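Local coordinates for 5-dehydro-2-deoxygluconokinase (Bacillus halodurans C-125, PDB 2QCV), which probably catalyses the ATP-dependent phosphorylation of 5-dehydro-2-deoxy-D-gluconate to its 6-phospho form, a step in myo-inositol degradation, at residues 175-179 and 209-213; 149-155 and 182-188; 40-44 and 75-79; 20-26 and 99-104. All coordinates share one frame; numbering follows the deposited sequence.

Interaction 1 (175-179 and 209-213); sequences ELDYR and EFDVL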
loop_
_atom_site.group_PDB
_atom_site.type_symbol
_atom_site.label_atom_id
_atom_site.label_comp_id
_atom_site.label_asym_id
_atom_site.label_seq_id
_atom_site.Cartn_x
_atom_site.Cartn_y
_atom_site.Cartn_z
ATOM N N GLU A 175 -3.487 -28.740 8.625
ATOM C CA GLU A 175 -4.922 -28.573 8.661
ATOM C C GLU A 175 -5.313 -27.575 7.589
ATOM O O GLU A 175 -4.927 -26.405 7.641
ATOM C CB GLU A 175 -5.342 -28.118 10.060
ATOM C CG GLU A 175 -6.644 -28.713 10.530
ATOM C CD GLU A 175 -7.823 -28.210 9.779
ATOM O OE1 GLU A 175 -7.737 -27.123 9.183
ATOM O OE2 GLU A 175 -8.860 -28.882 9.810
ATOM N N LEU A 176 -6.133 -28.003 6.626
ATOM C CA LEU A 176 -6.302 -27.243 5.417
ATOM C C LEU A 176 -7.079 -25.937 5.617
ATOM O O LEU A 176 -6.747 -24.976 4.945
ATOM C CB LEU A 176 -6.906 -28.076 4.264
ATOM C CG LEU A 176 -6.085 -29.275 3.750
ATOM C CD1 LEU A 176 -6.701 -29.850 2.441
ATOM C CD2 LEU A 176 -4.632 -28.858 3.505
ATOM N N ASP A 177 -8.031 -25.873 6.548
ATOM C CA ASP A 177 -8.561 -24.575 7.063
ATOM C C ASP A 177 -8.740 -23.553 5.963
ATOM O O ASP A 177 -7.995 -22.601 5.952
ATOM C CB ASP A 177 -7.514 -23.948 8.078
ATOM C CG ASP A 177 -7.924 -22.535 8.601
ATOM O OD1 ASP A 177 -9.138 -22.331 8.907
ATOM O OD2 ASP A 177 -7.017 -21.651 8.669
ATOM N N TYR A 178 -9.682 -23.742 5.030
ATOM C CA TYR A 178 -9.764 -22.846 3.857
ATOM C C TYR A 178 -10.675 -21.635 4.100
ATOM O O TYR A 178 -11.855 -21.789 4.390
ATOM C CB TYR A 178 -10.240 -23.606 2.611
ATOM C CG TYR A 178 -10.321 -22.796 1.328
ATOM C CD1 TYR A 178 -9.273 -21.996 0.926
ATOM C CD2 TYR A 178 -11.457 -22.840 0.518
ATOM C CE1 TYR A 178 -9.335 -21.217 -0.260
ATOM C CE2 TYR A 178 -11.521 -22.107 -0.674
ATOM C CZ TYR A 178 -10.454 -21.298 -1.054
ATOM O OH TYR A 178 -10.505 -20.579 -2.217
ATOM N N ARG A 179 -10.108 -20.445 3.919
ATOM C CA ARG A 179 -10.793 -19.167 4.069
ATOM C C ARG A 179 -10.552 -18.397 2.775
ATOM O O ARG A 179 -9.543 -17.719 2.638
ATOM C CB ARG A 179 -10.219 -18.422 5.259
ATOM C CG ARG A 179 -10.259 -19.184 6.590
ATOM C CD ARG A 179 -11.673 -19.380 7.094
ATOM N NE ARG A 179 -12.219 -18.129 7.597
ATOM N N GLU A 209 -11.684 -28.682 0.515
ATOM C CA GLU A 209 -10.359 -28.154 0.764
ATOM C C GLU A 209 -9.275 -28.902 -0.031
ATOM O O GLU A 209 -8.328 -28.287 -0.548
ATOM C CB GLU A 209 -10.096 -28.151 2.262
ATOM C CG GLU A 209 -10.913 -27.134 2.992
ATOM C CD GLU A 209 -10.901 -27.229 4.524
ATOM O OE1 GLU A 209 -10.602 -28.267 5.130
ATOM O OE2 GLU A 209 -11.188 -26.201 5.147
ATOM N N PHE A 210 -9.406 -30.209 -0.164
ATOM C CA PHE A 210 -8.497 -30.941 -1.025
ATOM C C PHE A 210 -8.691 -30.569 -2.476
ATOM O O PHE A 210 -7.687 -30.537 -3.237
ATOM C CB PHE A 210 -8.589 -32.461 -0.827
ATOM C CG PHE A 210 -7.852 -32.955 0.431
ATOM C CD1 PHE A 210 -6.498 -33.205 0.393
ATOM C CD2 PHE A 210 -8.517 -33.097 1.625
ATOM C CE1 PHE A 210 -5.828 -33.658 1.537
ATOM C CE2 PHE A 210 -7.844 -33.577 2.795
ATOM C CZ PHE A 210 -6.523 -33.852 2.741
ATOM N N ASP A 211 -9.936 -30.300 -2.893
ATOM C CA ASP A 211 -10.166 -29.807 -4.256
ATOM C C ASP A 211 -9.362 -28.516 -4.483
ATOM O O ASP A 211 -8.708 -28.391 -5.495
ATOM C CB ASP A 211 -11.642 -29.506 -4.573
ATOM C CG ASP A 211 -12.535 -30.691 -4.422
ATOM O OD1 ASP A 211 -12.054 -31.843 -4.540
ATOM O OD2 ASP A 211 -13.754 -30.475 -4.224
ATOM N N VAL A 212 -9.395 -27.600 -3.519
ATOM C CA VAL A 212 -8.632 -26.346 -3.623
ATOM C C VAL A 212 -7.134 -26.606 -3.721
ATOM O O VAL A 212 -6.461 -26.049 -4.578
ATOM C CB VAL A 212 -9.016 -25.396 -2.477
ATOM C CG1 VAL A 212 -8.062 -24.191 -2.379
ATOM C CG2 VAL A 212 -10.484 -24.938 -2.721
ATOM N N LEU A 213 -6.625 -27.450 -2.841
ATOM C CA LEU A 213 -5.242 -27.911 -2.864
ATOM C C LEU A 213 -4.818 -28.407 -4.245
ATOM O O LEU A 213 -3.715 -28.132 -4.705
ATOM C CB LEU A 213 -5.072 -29.009 -1.820
ATOM C CG LEU A 213 -3.694 -29.642 -1.497
ATOM C CD1 LEU A 213 -3.543 -30.206 -0.068
ATOM C CD2 LEU A 213 -3.317 -30.718 -2.538
HETATM O O HOH W 1 -10.791 -28.798 7.576
#
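Glu209 reaches from its helix across to the loop at Leu176-Tyr178 and meets it along its whole length. Its CB lies 3.8 Å from Leu176 CB. With CG placed beside the backbone N (chi1 -70°) and the chain extended beyond it, CG comes next to the CB of Tyr178, at 3.6 Å. At the tip the carboxylate divides its work. OE2 accepts the backbone N of Tyr178 at 2.9 Å, a nearly straight bond (165°) whose donor stands well above the carboxylate plane. OE1 takes the backbone N of Thr206 and a water that donates on its other side to Glu175 OE2. That oxygen lies 5.0 Å from Glu209 OE1, and a water donating to both carboxylates probably eases the repulsion between them.

Apolar contacts flank this polar bridge. Leu176 sends CD1 over the centre of the Phe210 ring, 3.7 Å from its centroid and almost on the ring normal, in a CH-pi contact, while CD2 touches Leu213 CD1. Beyond Glu209, the two methyls of Val212 lie across one face of the Tyr178 ring, CG1 4.0 Å from the centroid and CG2 3.6 Å from CE2.

The loop follows strand 171-175 of the central, largely parallel sheet of this PfkB-family kinase, and helix 207-213 directly follows the adjacent strand 202-206. Val203 of that strand lies against both Leu176 and Phe210; helix 186-199 packs on Tyr178, Val212 and Leu213, and helix 222-229 on Phe210 and Leu213.

Interaction 2 (149-155 and 182-188); sequences LSKSPSR and SWETPEE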
loop_
_atom_site.group_PDB
_atom_site.type_symbol
_atom_site.label_atom_id
_atom_site.label_comp_id
_atom_site.label_asym_id
_atom_site.label_seq_id
_atom_site.Cartn_x
_atom_site.Cartn_y
_atom_site.Cartn_z
ATOM N N LEU A 149 -0.707 -19.414 5.578
ATOM C CA LEU A 149 0.047 -19.322 4.327
ATOM C C LEU A 149 -0.492 -18.235 3.403
ATOM O O LEU A 149 0.070 -18.038 2.328
ATOM C CB LEU A 149 0.007 -20.665 3.585
ATOM C CG LEU A 149 0.576 -21.896 4.272
ATOM C CD1 LEU A 149 0.121 -23.226 3.587
ATOM C CD2 LEU A 149 2.096 -21.826 4.283
ATOM N N SER A 150 -1.585 -17.569 3.787
ATOM C CA SER A 150 -2.293 -16.644 2.897
ATOM C C SER A 150 -1.518 -15.363 2.583
ATOM O O SER A 150 -1.773 -14.742 1.550
ATOM C CB SER A 150 -3.683 -16.286 3.439
ATOM O OG SER A 150 -3.618 -15.549 4.663
ATOM N N LYS A 151 -0.567 -14.964 3.436
ATOM C CA LYS A 151 0.164 -13.727 3.215
ATOM C C LYS A 151 1.548 -13.858 3.827
ATOM O O LYS A 151 1.709 -14.483 4.853
ATOM C CB LYS A 151 -0.532 -12.524 3.919
ATOM C CG LYS A 151 -1.899 -12.103 3.429
ATOM C CD LYS A 151 -1.844 -11.405 2.075
ATOM C CE LYS A 151 -3.257 -11.364 1.440
ATOM N NZ LYS A 151 -3.197 -11.192 -0.047
ATOM N N SER A 152 2.515 -13.201 3.213
ATOM C CA SER A 152 3.796 -12.922 3.855
ATOM C C SER A 152 3.691 -11.792 4.896
ATOM O O SER A 152 2.917 -10.850 4.695
ATOM C CB SER A 152 4.798 -12.516 2.775
ATOM O OG SER A 152 4.977 -13.564 1.818
ATOM N N PRO A 153 4.538 -11.803 5.935
ATOM C CA PRO A 153 5.595 -12.774 6.217
ATOM C C PRO A 153 5.175 -14.040 6.896
ATOM O O PRO A 153 6.008 -14.935 7.057
ATOM C CB PRO A 153 6.551 -12.011 7.124
ATOM C CG PRO A 153 5.694 -11.042 7.831
ATOM C CD PRO A 153 4.610 -10.652 6.866
ATOM N N SER A 154 3.915 -14.152 7.292
ATOM C CA SER A 154 3.441 -15.381 7.955
ATOM C C SER A 154 3.745 -16.618 7.112
ATOM O O SER A 154 4.186 -17.664 7.641
ATOM C CB SER A 154 1.927 -15.290 8.269
ATOM O OG SER A 154 1.464 -16.540 8.776
ATOM N N ARG A 155 3.489 -16.536 5.802
ATOM C CA ARG A 155 3.750 -17.652 4.879
ATOM C C ARG A 155 5.171 -18.217 5.038
ATOM O O ARG A 155 5.347 -19.439 5.170
ATOM C CB ARG A 155 3.449 -17.177 3.437
ATOM C CG ARG A 155 3.812 -18.062 2.253
ATOM C CD ARG A 155 3.562 -17.255 0.962
ATOM N NE ARG A 155 2.130 -17.103 0.796
ATOM C CZ ARG A 155 1.523 -16.358 -0.114
ATOM N NH1 ARG A 155 2.212 -15.700 -1.014
ATOM N NH2 ARG A 155 0.205 -16.359 -0.172
ATOM N N SER A 182 -9.330 -14.764 2.491
ATOM C CA SER A 182 -7.934 -14.452 2.891
ATOM C C SER A 182 -6.907 -14.524 1.777
ATOM O O SER A 182 -5.749 -14.109 1.960
ATOM C CB SER A 182 -7.465 -15.371 4.029
ATOM O OG SER A 182 -8.184 -15.103 5.191
ATOM N N TRP A 183 -7.327 -15.025 0.627
ATOM C CA TRP A 183 -6.448 -15.248 -0.519
ATOM C C TRP A 183 -6.813 -14.384 -1.716
ATOM O O TRP A 183 -7.950 -13.919 -1.853
ATOM C CB TRP A 183 -6.541 -16.724 -0.946
ATOM C CG TRP A 183 -6.038 -17.661 0.087
ATOM C CD1 TRP A 183 -6.747 -18.184 1.103
ATOM C CD2 TRP A 183 -4.705 -18.218 0.187
ATOM N NE1 TRP A 183 -5.946 -18.993 1.880
ATOM C CE2 TRP A 183 -4.686 -19.034 1.326
ATOM C CE3 TRP A 183 -3.532 -18.088 -0.574
ATOM C CZ2 TRP A 183 -3.551 -19.720 1.732
ATOM C CZ3 TRP A 183 -2.381 -18.763 -0.152
ATOM C CH2 TRP A 183 -2.414 -19.594 0.961
ATOM N N GLU A 184 -5.854 -14.205 -2.613
ATOM C CA GLU A 184 -6.118 -13.455 -3.841
ATOM C C GLU A 184 -6.862 -14.285 -4.871
ATOM O O GLU A 184 -7.832 -13.815 -5.499
ATOM C CB GLU A 184 -4.803 -12.894 -4.421
ATOM C CG GLU A 184 -4.089 -11.936 -3.466
ATOM C CD GLU A 184 -4.928 -10.694 -3.193
ATOM O OE1 GLU A 184 -5.331 -10.056 -4.186
ATOM O OE2 GLU A 184 -5.220 -10.384 -2.006
ATOM N N THR A 185 -6.401 -15.513 -5.102
ATOM C CA THR A 185 -7.066 -16.397 -6.087
ATOM C C THR A 185 -6.975 -17.860 -5.617
ATOM O O THR A 185 -6.082 -18.210 -4.831
ATOM C CB THR A 185 -6.402 -16.320 -7.475
ATOM O OG1 THR A 185 -5.154 -17.022 -7.438
ATOM C CG2 THR A 185 -6.175 -14.907 -7.956
ATOM N N PRO A 186 -7.904 -18.721 -6.045
ATOM C CA PRO A 186 -7.792 -20.135 -5.691
ATOM C C PRO A 186 -6.537 -20.824 -6.209
ATOM O O PRO A 186 -6.079 -21.748 -5.574
ATOM C CB PRO A 186 -9.047 -20.767 -6.315
ATOM C CG PRO A 186 -9.996 -19.640 -6.486
ATOM C CD PRO A 186 -9.147 -18.447 -6.792
ATOM N N GLU A 187 -6.032 -20.409 -7.364
ATOM C CA GLU A 187 -4.785 -20.984 -7.889
ATOM C C GLU A 187 -3.595 -20.664 -6.969
ATOM O O GLU A 187 -2.716 -21.492 -6.771
ATOM C CB GLU A 187 -4.510 -20.545 -9.331
ATOM C CG GLU A 187 -3.572 -21.521 -9.978
ATOM C CD GLU A 187 -3.497 -21.415 -11.454
ATOM O OE1 GLU A 187 -3.953 -20.404 -12.025
ATOM O OE2 GLU A 187 -2.935 -22.348 -12.042
ATOM N N GLU A 188 -3.572 -19.455 -6.403
ATOM C CA GLU A 188 -2.575 -19.096 -5.402
ATOM C C GLU A 188 -2.654 -20.028 -4.183
ATOM O O GLU A 188 -1.640 -20.543 -3.702
ATOM C CB GLU A 188 -2.792 -17.647 -4.963
ATOM C CG GLU A 188 -1.908 -17.154 -3.879
ATOM C CD GLU A 188 -2.500 -15.929 -3.184
ATOM O OE1 GLU A 188 -3.726 -15.700 -3.288
ATOM O OE2 GLU A 188 -1.739 -15.218 -2.538
HETATM O O HOH W 2 -3.110 -14.042 -0.605
HETATM O O HOH W 3 -4.883 -13.055 4.363
#
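Glu188 OE2 is gripped by Arg155 NH2 in a salt bridge and by a bound water. The Arg155 NH2 to Glu188 OE2 bond is long, 3.3 Å, and lies close to the guanidinium plane but well above that of the carboxylate, the two planes standing 86° apart. Bending at chi3 (-70°) turns the guanidinium back on its own segment, where NE and NH2 both bind the carbonyl O of Leu149 side-on, NE at 2.7 Å. Its rotation is thereby fixed from two edges.

The other oxygen, Glu188 OE1, accepts the backbone N of Glu184 and of Thr185, while Thr185 OG1 accepts Glu188 N at 3.1 Å. Thr185 and Glu188 thus form a capping box at the start of helix 186-199, and the glutamate that closes it also faces the turn leading into helix 154-167. Arg155 and Glu188 pack in addition against a second subunit.

Between these turns lies Trp183, with Ser150 CA over its six-membered ring, 3.5 Å from the centroid, and Leu149 CB 3.7 Å from CH2. At the outer margin Lys151 NZ makes a salt bridge to Glu184 OE2 at 2.9 Å, approaching on the anti side, somewhat out of the carboxylate plane. The water on Glu188 OE2 also donates to Ser150 O and accepts from Lys151 NZ. A second water donates to Ser150 OG and Ser182 O; Ser150 OG is bonded to Thr147 O as well.

Interaction 3 (40-44 and 75-79); sequences SKYVG and FIESY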
loop_
_atom_site.group_PDB
_atom_site.type_symbol
_atom_site.label_atom_id
_atom_site.label_comp_id
_atom_site.label_asym_id
_atom_site.label_seq_id
_atom_site.Cartn_x
_atom_site.Cartn_y
_atom_site.Cartn_z
ATOM N N SER A 40 -20.563 -11.703 22.402
ATOM C CA SER A 40 -19.652 -12.203 23.428
ATOM C C SER A 40 -18.259 -12.447 22.838
ATOM O O SER A 40 -18.120 -12.959 21.718
ATOM C CB SER A 40 -20.210 -13.472 24.072
ATOM O OG SER A 40 -20.535 -14.408 23.072
ATOM N N LYS A 41 -17.247 -12.039 23.596
ATOM C CA LYS A 41 -15.840 -12.090 23.203
ATOM C C LYS A 41 -15.189 -13.427 23.559
ATOM O O LYS A 41 -15.172 -13.839 24.728
ATOM C CB LYS A 41 -15.082 -10.987 23.926
ATOM C CG LYS A 41 -13.676 -10.771 23.486
ATOM C CD LYS A 41 -12.990 -9.695 24.281
ATOM C CE LYS A 41 -12.677 -10.162 25.691
ATOM N NZ LYS A 41 -11.993 -9.126 26.494
ATOM N N TYR A 42 -14.624 -14.074 22.542
ATOM C CA TYR A 42 -13.894 -15.325 22.702
ATOM C C TYR A 42 -12.574 -15.248 21.932
ATOM O O TYR A 42 -12.410 -14.425 21.021
ATOM C CB TYR A 42 -14.707 -16.487 22.158
ATOM C CG TYR A 42 -15.931 -16.771 22.936
ATOM C CD1 TYR A 42 -15.875 -17.532 24.091
ATOM C CD2 TYR A 42 -17.150 -16.293 22.530
ATOM C CE1 TYR A 42 -17.005 -17.791 24.814
ATOM C CE2 TYR A 42 -18.282 -16.544 23.250
ATOM C CZ TYR A 42 -18.206 -17.279 24.389
ATOM O OH TYR A 42 -19.352 -17.540 25.090
ATOM N N VAL A 43 -11.628 -16.117 22.281
ATOM C CA VAL A 43 -10.461 -16.299 21.423
ATOM C C VAL A 43 -10.956 -17.142 20.236
ATOM O O VAL A 43 -11.699 -18.138 20.410
ATOM C CB VAL A 43 -9.294 -17.048 22.121
ATOM C CG1 VAL A 43 -8.147 -17.325 21.114
ATOM C CG2 VAL A 43 -8.803 -16.277 23.361
ATOM N N GLY A 44 -10.520 -16.785 19.047
ATOM C CA GLY A 44 -10.787 -17.619 17.852
ATOM C C GLY A 44 -9.564 -17.749 16.981
ATOM O O GLY A 44 -8.455 -17.413 17.405
ATOM N N PHE A 75 -5.801 -10.071 26.147
ATOM C CA PHE A 75 -6.832 -11.046 26.447
ATOM C C PHE A 75 -6.528 -12.429 25.875
ATOM O O PHE A 75 -6.708 -13.447 26.560
ATOM C CB PHE A 75 -8.198 -10.582 25.960
ATOM C CG PHE A 75 -9.219 -11.667 25.931
ATOM C CD1 PHE A 75 -9.783 -12.151 27.103
ATOM C CD2 PHE A 75 -9.608 -12.238 24.703
ATOM C CE1 PHE A 75 -10.702 -13.176 27.067
ATOM C CE2 PHE A 75 -10.539 -13.256 24.656
ATOM C CZ PHE A 75 -11.093 -13.730 25.824
ATOM N N ILE A 76 -6.114 -12.464 24.617
ATOM C CA ILE A 76 -5.792 -13.726 23.939
ATOM C C ILE A 76 -4.681 -14.426 24.727
ATOM O O ILE A 76 -4.799 -15.606 25.039
ATOM C CB ILE A 76 -5.346 -13.502 22.480
ATOM C CG1 ILE A 76 -6.542 -13.182 21.557
ATOM C CG2 ILE A 76 -4.642 -14.745 21.916
ATOM C CD1 ILE A 76 -6.202 -12.427 20.284
ATOM N N GLU A 77 -3.623 -13.698 25.083
ATOM C CA GLU A 77 -2.519 -14.320 25.836
ATOM C C GLU A 77 -2.995 -14.821 27.195
ATOM O O GLU A 77 -2.689 -15.931 27.599
ATOM C CB GLU A 77 -1.348 -13.339 26.030
ATOM C CG GLU A 77 -0.084 -13.963 26.647
ATOM C CD GLU A 77 -0.156 -14.187 28.149
ATOM O OE1 GLU A 77 -0.846 -13.402 28.882
ATOM O OE2 GLU A 77 0.471 -15.177 28.626
ATOM N N SER A 78 -3.750 -13.990 27.913
ATOM C CA SER A 78 -4.198 -14.341 29.242
ATOM C C SER A 78 -5.164 -15.515 29.257
ATOM O O SER A 78 -5.090 -16.371 30.149
ATOM C CB SER A 78 -4.802 -13.117 29.927
ATOM O OG SER A 78 -3.809 -12.109 30.005
ATOM N N TYR A 79 -6.075 -15.553 28.281
ATOM C CA TYR A 79 -7.018 -16.647 28.145
ATOM C C TYR A 79 -6.306 -17.971 27.825
ATOM O O TYR A 79 -6.545 -18.997 28.471
ATOM C CB TYR A 79 -8.053 -16.370 27.041
ATOM C CG TYR A 79 -9.073 -17.488 26.981
ATOM C CD1 TYR A 79 -10.169 -17.498 27.826
ATOM C CD2 TYR A 79 -8.899 -18.567 26.139
ATOM C CE1 TYR A 79 -11.077 -18.548 27.808
ATOM C CE2 TYR A 79 -9.793 -19.616 26.121
ATOM C CZ TYR A 79 -10.878 -19.601 26.969
ATOM O OH TYR A 79 -11.778 -20.643 26.926
#
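Strand 40-44 and helix 75-79 cross at 72°, their axes 8.8 Å apart at closest approach, and Val43 and Ile76 have the nearest CA atoms. Lys41 and Val43, two residues apart on the strand, both point toward the helix and divide the contact between them.

Lys41 lies over the Phe75 ring, the two side chains sliding past each other in opposite directions. A bend at chi3 (72°) in an otherwise extended chain brings CE over the middle of the ring, 3.6 Å from the centroid and only 3° off the normal. NZ follows over the same face, 4.1 Å from the centroid, adding a cation-pi interaction to the CH-pi one. The ammonium is also hydrogen-bonded to Thr36 O of a third subunit, so the ring is one of several groups around the charge. Tyr79 CB backs the opposite face of the ring, and the carbonyl carbon of Tyr42 stands at its edge.

Val43 works through a single methyl. CG2 fits among three residues of the helix, 3.7 Å from Phe75 CE2, 3.6 Å from Tyr79 CD2 and 4.2 Å from Ile76 CG1.

Within the chain, strand 38-44 is an outermost strand of the small four-stranded sheet, which forms the lid in PfkB-family kinases, whereas helix 71-82 follows strand 61-67 of the large sheet; the contact therefore joins lid to main body. Ile22 of strand 21-26 lies against Lys41, Phe75 and Ile76, helix 46-56 packs through Ile52 on Val43 and Tyr79, and Met37 of the third subunit rests on Phe75.

Interaction 4 (20-26 and 99-104); sequences ACIDLNA and TGLAFT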
loop_
_atom_site.group_PDB
_atom_site.type_symbol
_atom_site.label_atom_id
_atom_site.label_comp_id
_atom_site.label_asym_id
_atom_site.label_seq_id
_atom_site.Cartn_x
_atom_site.Cartn_y
_atom_site.Cartn_z
ATOM N N ALA A 20 -4.288 -16.442 16.203
ATOM C CA ALA A 20 -5.120 -16.352 17.395
ATOM C C ALA A 20 -5.775 -14.981 17.322
ATOM O O ALA A 20 -5.081 -13.952 17.226
ATOM C CB ALA A 20 -4.310 -16.499 18.670
ATOM N N CYS A 21 -7.108 -14.953 17.264
ATOM C CA CYS A 21 -7.789 -13.688 17.095
ATOM C C CYS A 21 -8.998 -13.603 18.033
ATOM O O CYS A 21 -9.124 -14.371 18.973
ATOM C CB CYS A 21 -8.175 -13.521 15.623
ATOM S SG CYS A 21 -9.307 -14.707 15.084
ATOM N N ILE A 22 -9.843 -12.615 17.793
ATOM C CA ILE A 22 -11.072 -12.421 18.566
ATOM C C ILE A 22 -12.270 -12.860 17.753
ATOM O O ILE A 22 -12.477 -12.418 16.618
ATOM C CB ILE A 22 -11.249 -10.954 18.951
ATOM C CG1 ILE A 22 -10.064 -10.501 19.832
ATOM C CG2 ILE A 22 -12.628 -10.712 19.709
ATOM C CD1 ILE A 22 -10.010 -11.258 21.152
ATOM N N ASP A 23 -13.084 -13.703 18.365
ATOM C CA ASP A 23 -14.411 -14.005 17.854
ATOM C C ASP A 23 -15.430 -13.215 18.691
ATOM O O ASP A 23 -15.353 -13.155 19.931
ATOM C CB ASP A 23 -14.719 -15.485 17.965
ATOM C CG ASP A 23 -14.028 -16.331 16.898
ATOM O OD1 ASP A 23 -13.318 -15.795 16.024
ATOM O OD2 ASP A 23 -14.213 -17.552 16.969
ATOM N N LEU A 24 -16.368 -12.599 17.994
ATOM C CA LEU A 24 -17.462 -11.857 18.608
ATOM C C LEU A 24 -18.733 -12.589 18.184
ATOM O O LEU A 24 -19.216 -12.464 17.069
ATOM C CB LEU A 24 -17.411 -10.400 18.186
ATOM C CG LEU A 24 -16.210 -9.659 18.835
ATOM C CD1 LEU A 24 -15.759 -8.422 18.080
ATOM C CD2 LEU A 24 -16.530 -9.330 20.259
ATOM N N ASN A 25 -19.229 -13.383 19.114
ATOM C CA ASN A 25 -20.363 -14.229 18.899
ATOM C C ASN A 25 -21.684 -13.588 19.289
ATOM O O ASN A 25 -21.847 -13.111 20.389
ATOM C CB ASN A 25 -20.175 -15.506 19.702
ATOM C CG ASN A 25 -18.971 -16.290 19.226
ATOM O OD1 ASN A 25 -18.045 -16.538 19.993
ATOM N ND2 ASN A 25 -18.948 -16.623 17.932
ATOM N N ALA A 26 -22.601 -13.612 18.342
ATOM C CA ALA A 26 -23.928 -13.058 18.470
ATOM C C ALA A 26 -24.651 -13.667 19.638
ATOM O O ALA A 26 -24.828 -14.894 19.681
ATOM C CB ALA A 26 -24.707 -13.358 17.184
ATOM N N THR A 99 -5.661 -6.948 15.946
ATOM C CA THR A 99 -6.098 -8.328 15.980
ATOM C C THR A 99 -7.204 -8.579 14.979
ATOM O O THR A 99 -8.123 -7.771 14.844
ATOM C CB THR A 99 -6.631 -8.683 17.406
ATOM O OG1 THR A 99 -5.710 -8.217 18.414
ATOM C CG2 THR A 99 -6.899 -10.209 17.565
ATOM N N GLY A 100 -7.151 -9.695 14.260
ATOM C CA GLY A 100 -8.300 -10.016 13.407
ATOM C C GLY A 100 -9.557 -10.240 14.219
ATOM O O GLY A 100 -9.494 -10.615 15.398
ATOM N N LEU A 101 -10.705 -9.984 13.606
ATOM C CA LEU A 101 -12.007 -10.064 14.286
ATOM C C LEU A 101 -12.958 -10.864 13.428
ATOM O O LEU A 101 -13.043 -10.659 12.202
ATOM C CB LEU A 101 -12.649 -8.674 14.474
ATOM C CG LEU A 101 -11.896 -7.621 15.282
ATOM C CD1 LEU A 101 -12.618 -6.246 15.243
ATOM C CD2 LEU A 101 -11.710 -8.099 16.709
ATOM N N ALA A 102 -13.684 -11.768 14.063
ATOM C CA ALA A 102 -14.737 -12.504 13.368
ATOM C C ALA A 102 -16.054 -12.224 14.084
ATOM O O ALA A 102 -16.229 -12.649 15.208
ATOM C CB ALA A 102 -14.409 -14.001 13.370
ATOM N N PHE A 103 -16.970 -11.505 13.440
ATOM C CA PHE A 103 -18.324 -11.351 13.967
ATOM C C PHE A 103 -19.178 -12.456 13.384
ATOM O O PHE A 103 -19.201 -12.653 12.157
ATOM C CB PHE A 103 -18.937 -10.025 13.544
ATOM C CG PHE A 103 -18.285 -8.821 14.145
ATOM C CD1 PHE A 103 -17.129 -8.287 13.583
ATOM C CD2 PHE A 103 -18.867 -8.187 15.240
ATOM C CE1 PHE A 103 -16.542 -7.157 14.152
ATOM C CE2 PHE A 103 -18.296 -7.045 15.785
ATOM C CZ PHE A 103 -17.145 -6.553 15.269
ATOM N N THR A 104 -19.900 -13.167 14.230
ATOM C CA THR A 104 -20.626 -14.348 13.723
ATOM C C THR A 104 -22.082 -14.017 13.560
ATOM O O THR A 104 -22.664 -13.311 14.390
ATOM C CB THR A 104 -20.481 -15.550 14.658
ATOM O OG1 THR A 104 -21.049 -15.196 15.925
ATOM C CG2 THR A 104 -19.021 -15.925 14.801
#
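Ile22 and Leu24 pair tightly with Leu101 and Phe103 in a parallel ladder, where the strands run 14° from exactly parallel. Four backbone bonds stitch it: Ile22 N to Gly100 O, Ala102 N to Ile22 O, Leu24 N to Ala102 O (2.8 Å, 178°) and Thr104 N to Leu24 O. The side chains on this face lie side by side. Leu101 CD2 sits 3.7 Å from Ile22 CB, and Leu24 CD1 is placed over the Phe103 ring, 4.0 Å from its centroid, toward the rim. Where the ladder begins, Thr99 CG2 comes within 3.6 Å of Cys21 CA.

These strands are the middle pair of a mixed sheet ordered 38-44, 21-26, 101-106, 111-117, the lid of the PfkB fold. Its apolar face meets a third subunit: Leu24 packs on Phe103 of that subunit, Phe103 on its Leu24, and Leu101 on its Leu101. Such reciprocal packing of lids is consistent with the beta-clasp of related sugar kinases.

The contact is looser on the side of Asp23, which is partly exposed and brings OD1 to 3.4 Å from the small Ala102 CB. Across this contact Asn25 and Ala26, also partly exposed, both donate to one hydroxyl of the buried Thr104: its OG1, turned between its own backbone N and carbonyl carbon (chi1 61°), accepts Asn25 ND2 at 3.2 Å and Ala26 N at 3.3 Å. This oxygen lies close to the plane of the Asn25 amide. Thr104 O, in contrast, is buried without a partner in the model.

Interactions 3 and 4 share the lid sheet, which interaction 3 joins to the main body: their centres are 9 Å apart, strands 38-44 and 21-26 are neighbours in the sheet, and Ser40 N lies 2.8 Å from Asn25 O, a probable hydrogen bond. Both also meet the third subunit. Interactions 1 and 2 lie in the main body, 12 Å between centres, and touch where Tyr178 CE1 comes 4.2 Å from Trp183 CD1; interaction 2 faces the second subunit instead. The centres of interactions 1 and 3 are 26 Å apart, on opposite sides of the chain's centre. The Asp177 side chain in interaction 1 is about 4 Å from a triethylene glycol, probably from the crystallisation liquor, which may mark a pocket.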